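Local coordinates for pollen-specific leucine-rich repeat extensin-like protein 1 (Arabidopsis thaliana, PDB 6TME) that probably binds peptide hormones of the RALF type in the pollen cell wall through its leucine-rich repeats, contributing to pollen tube integrity, at residues R43-W54 and S90-D98. Residues are numbered along the deposited sequence; the frame is centred on the assembly and turned at random.
Sequences RLKRAYIALQAW and SVLVVAGID. With SO4 (sulfate ion), chain J; SO4 (sulfate ion), chain P.
Val-94 CG2 stands anti to the carbonyl carbon, beside the backbone N, and from there meets Ala-47 CB at 3.8 Å and Leu-44 CD2 from the helix above. Leu-44 also has CG beside its own backbone N (chi1 -74°), which lets its two methyls divide the work: CD2 lies across Val-94, while CD1 reaches Leu-92 CD2 at 4.0 Å. With an alanine here, Leu-92 would probably be left uncovered, and Val-94 with the Ala-47 methyl as its remaining partner from the helix.

The contact illustrates how a solenoid is closed at its end: helix 43-56 lies over strand 92-98, their segment axes 8.5 Å apart at closest and inclined by 39°, in the N-terminal cap of a leucine-rich repeat protein. Further along, the side chains of Leu-51 and Ile-97 run antiparallel side by side, Leu-51 CD2 4.1 Å from Ile-97 CD1. The other branch, Ile-97 CG2, meets the rim of the Trp-54 indole near its plane, 3.9 Å from Trp-54 CZ3. Phe-58 meets the same indole edge-to-face, tying this end of the contact to the rest of the cap, and strand 80-85 flanks Val-94 through Val-80 and Cys-82.

At the opposite end, Arg-43 runs alongside Val-93, CD resting 3.7 Å from Val-93 CG1. That methyl is at the guanidinium edge, whereas Val-91 CG1 lies over one face. Arg-43 NE donates a long, bent hydrogen bond to O1 of a sulfate, probably from the crystallisation liquor, at 3.3 Å and 135°.

No hydrogen bond joins helix and strand; aliphatic and aromatic carbon makes the join. Among the residues that touch, the one charge is that of Arg-43, at the margin, where it turns to the sulfate, consistent with the helix being held against the strand mainly by hydrophobic burial.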
# COMPACT_ATOMS: atom_id res chain seq x y z
N ARG A 43 1.77 -35.68 3.66
CA ARG A 43 1.60 -34.25 3.42
C ARG A 43 1.89 -33.42 4.68
O ARG A 43 2.57 -32.39 4.60
CB ARG A 43 0.18 -34.02 2.91
CG ARG A 43 -0.27 -32.61 2.81
CD ARG A 43 -1.65 -32.57 2.15
NE ARG A 43 -1.67 -33.29 0.89
CZ ARG A 43 -2.30 -32.88 -0.20
NH1 ARG A 43 -2.95 -31.72 -0.20
NH2 ARG A 43 -2.27 -33.62 -1.30
N LEU A 44 1.37 -33.84 5.84
CA LEU A 44 1.64 -33.06 7.04
C LEU A 44 3.08 -33.22 7.52
O LEU A 44 3.61 -32.32 8.17
CB LEU A 44 0.65 -33.41 8.16
CG LEU A 44 -0.76 -32.83 7.92
CD1 LEU A 44 -1.78 -33.35 8.91
CD2 LEU A 44 -0.75 -31.31 7.94
N LYS A 45 3.72 -34.34 7.19
CA LYS A 45 5.15 -34.49 7.41
C LYS A 45 5.94 -33.41 6.68
O LYS A 45 6.88 -32.82 7.23
CB LYS A 45 5.58 -35.89 6.96
CG LYS A 45 7.07 -36.11 7.00
CD LYS A 45 7.45 -37.56 6.73
CE LYS A 45 8.96 -37.75 6.91
NZ LYS A 45 9.50 -38.99 6.27
N ARG A 46 5.56 -33.13 5.43
CA ARG A 46 6.17 -32.03 4.70
C ARG A 46 5.99 -30.70 5.44
O ARG A 46 6.92 -29.88 5.49
CB ARG A 46 5.58 -31.98 3.30
CG ARG A 46 6.31 -32.90 2.33
CD ARG A 46 5.46 -33.18 1.13
NE ARG A 46 4.98 -31.95 0.51
CZ ARG A 46 3.73 -31.79 0.06
NH1 ARG A 46 2.87 -32.80 0.14
NH2 ARG A 46 3.36 -30.64 -0.48
N ALA A 47 4.83 -30.49 6.05
CA ALA A 47 4.66 -29.27 6.84
C ALA A 47 5.52 -29.31 8.09
O ALA A 47 6.09 -28.28 8.49
CB ALA A 47 3.19 -29.06 7.23
N TYR A 48 5.63 -30.48 8.72
CA TYR A 48 6.43 -30.63 9.93
C TYR A 48 7.89 -30.26 9.66
O TYR A 48 8.50 -29.52 10.43
CB TYR A 48 6.34 -32.07 10.46
CG TYR A 48 7.29 -32.34 11.61
CD1 TYR A 48 6.99 -31.88 12.90
CD2 TYR A 48 8.49 -33.02 11.42
CE1 TYR A 48 7.84 -32.11 13.95
CE2 TYR A 48 9.36 -33.26 12.48
CZ TYR A 48 9.02 -32.80 13.74
OH TYR A 48 9.86 -32.99 14.82
N ILE A 49 8.45 -30.80 8.58
CA ILE A 49 9.84 -30.51 8.23
C ILE A 49 10.03 -29.01 7.97
O ILE A 49 10.97 -28.38 8.48
CB ILE A 49 10.25 -31.36 7.01
CG1 ILE A 49 10.32 -32.85 7.41
CG2 ILE A 49 11.58 -30.86 6.40
CD1 ILE A 49 10.27 -33.84 6.20
N ALA A 50 9.12 -28.41 7.18
CA ALA A 50 9.15 -26.97 6.93
C ALA A 50 9.18 -26.17 8.23
O ALA A 50 10.01 -25.27 8.40
CB ALA A 50 7.93 -26.56 6.10
N LEU A 51 8.28 -26.50 9.16
CA LEU A 51 8.16 -25.65 10.34
C LEU A 51 9.33 -25.87 11.29
O LEU A 51 9.76 -24.92 11.95
CB LEU A 51 6.83 -25.91 11.06
CG LEU A 51 5.60 -25.48 10.26
CD1 LEU A 51 4.34 -26.13 10.85
CD2 LEU A 51 5.48 -23.95 10.17
N GLN A 52 9.84 -27.10 11.37
CA GLN A 52 11.03 -27.34 12.19
C GLN A 52 12.27 -26.69 11.59
O GLN A 52 13.14 -26.21 12.33
CB GLN A 52 11.26 -28.85 12.42
CG GLN A 52 10.27 -29.54 13.39
CD GLN A 52 10.25 -28.88 14.76
OE1 GLN A 52 11.28 -28.49 15.27
NE2 GLN A 52 9.06 -28.76 15.35
N ALA A 53 12.39 -26.69 10.25
CA ALA A 53 13.51 -25.96 9.65
C ALA A 53 13.39 -24.46 9.94
O ALA A 53 14.41 -23.79 10.15
CB ALA A 53 13.56 -26.20 8.14
N TRP A 54 12.16 -23.94 10.01
CA TRP A 54 11.97 -22.51 10.30
C TRP A 54 12.34 -22.19 11.74
O TRP A 54 13.07 -21.22 12.01
CB TRP A 54 10.53 -22.11 9.99
CG TRP A 54 10.34 -20.64 9.73
CD1 TRP A 54 11.32 -19.69 9.61
CD2 TRP A 54 9.09 -19.96 9.57
NE1 TRP A 54 10.75 -18.46 9.39
CE2 TRP A 54 9.39 -18.59 9.35
CE3 TRP A 54 7.75 -20.36 9.59
CZ2 TRP A 54 8.39 -17.63 9.17
CZ3 TRP A 54 6.75 -19.41 9.40
CH2 TRP A 54 7.08 -18.05 9.19
N SER A 90 -11.96 -33.95 3.08
CA SER A 90 -11.58 -34.98 4.04
C SER A 90 -10.07 -35.00 4.32
O SER A 90 -9.63 -35.71 5.23
CB SER A 90 -12.02 -36.35 3.53
OG SER A 90 -11.15 -36.77 2.50
N VAL A 91 -9.28 -34.25 3.57
CA VAL A 91 -7.85 -34.12 3.80
C VAL A 91 -7.56 -32.84 4.58
O VAL A 91 -8.16 -31.78 4.32
CB VAL A 91 -7.07 -34.16 2.48
CG1 VAL A 91 -5.58 -33.89 2.72
CG2 VAL A 91 -7.30 -35.52 1.81
N LEU A 92 -6.66 -32.94 5.56
CA LEU A 92 -6.22 -31.84 6.41
C LEU A 92 -4.93 -31.27 5.87
O LEU A 92 -4.00 -32.03 5.59
CB LEU A 92 -5.99 -32.33 7.85
CG LEU A 92 -5.70 -31.29 8.93
CD1 LEU A 92 -6.91 -30.39 9.15
CD2 LEU A 92 -5.28 -31.97 10.24
N VAL A 93 -4.87 -29.93 5.72
CA VAL A 93 -3.69 -29.24 5.19
C VAL A 93 -3.39 -28.00 6.02
O VAL A 93 -4.27 -27.44 6.69
CB VAL A 93 -3.86 -28.82 3.70
CG1 VAL A 93 -4.23 -30.01 2.82
CG2 VAL A 93 -4.87 -27.68 3.55
N VAL A 94 -2.12 -27.59 6.01
CA VAL A 94 -1.70 -26.31 6.57
C VAL A 94 -1.98 -25.24 5.52
O VAL A 94 -1.33 -25.20 4.47
CB VAL A 94 -0.22 -26.32 6.98
CG1 VAL A 94 0.24 -24.91 7.36
CG2 VAL A 94 0.02 -27.28 8.15
N ALA A 95 -2.95 -24.38 5.80
CA ALA A 95 -3.45 -23.42 4.83
C ALA A 95 -3.05 -22.01 5.15
O ALA A 95 -3.17 -21.12 4.29
CB ALA A 95 -5.00 -23.49 4.76
N GLY A 96 -2.58 -21.77 6.37
CA GLY A 96 -2.31 -20.42 6.80
C GLY A 96 -1.21 -20.36 7.84
O GLY A 96 -1.05 -21.26 8.67
N ILE A 97 -0.44 -19.29 7.78
CA ILE A 97 0.56 -18.95 8.77
C ILE A 97 0.26 -17.52 9.19
O ILE A 97 0.03 -16.66 8.34
CB ILE A 97 1.97 -19.08 8.19
CG1 ILE A 97 2.22 -20.53 7.76
CG2 ILE A 97 2.99 -18.53 9.17
CD1 ILE A 97 2.49 -21.47 8.90
N ASP A 98 0.21 -17.28 10.49
CA ASP A 98 -0.05 -15.94 10.99
C ASP A 98 0.73 -15.77 12.28
O ASP A 98 0.32 -16.28 13.32
CB ASP A 98 -1.53 -15.67 11.20
CG ASP A 98 -1.82 -14.19 11.46
OD1 ASP A 98 -0.91 -13.45 11.92
OD2 ASP A 98 -2.97 -13.76 11.19
S SO4 J . -1.33 -37.06 0.49
O1 SO4 J . -1.53 -36.43 1.78
O2 SO4 J . -1.04 -38.48 0.69
O3 SO4 J . -2.52 -36.94 -0.37
O4 SO4 J . -0.17 -36.42 -0.14
S SO4 P . 7.76 -40.01 3.37
O1 SO4 P . 8.98 -39.49 3.99
O2 SO4 P . 6.94 -40.69 4.37
O3 SO4 P . 8.13 -40.96 2.32
O4 SO4 P . 7.01 -38.90 2.79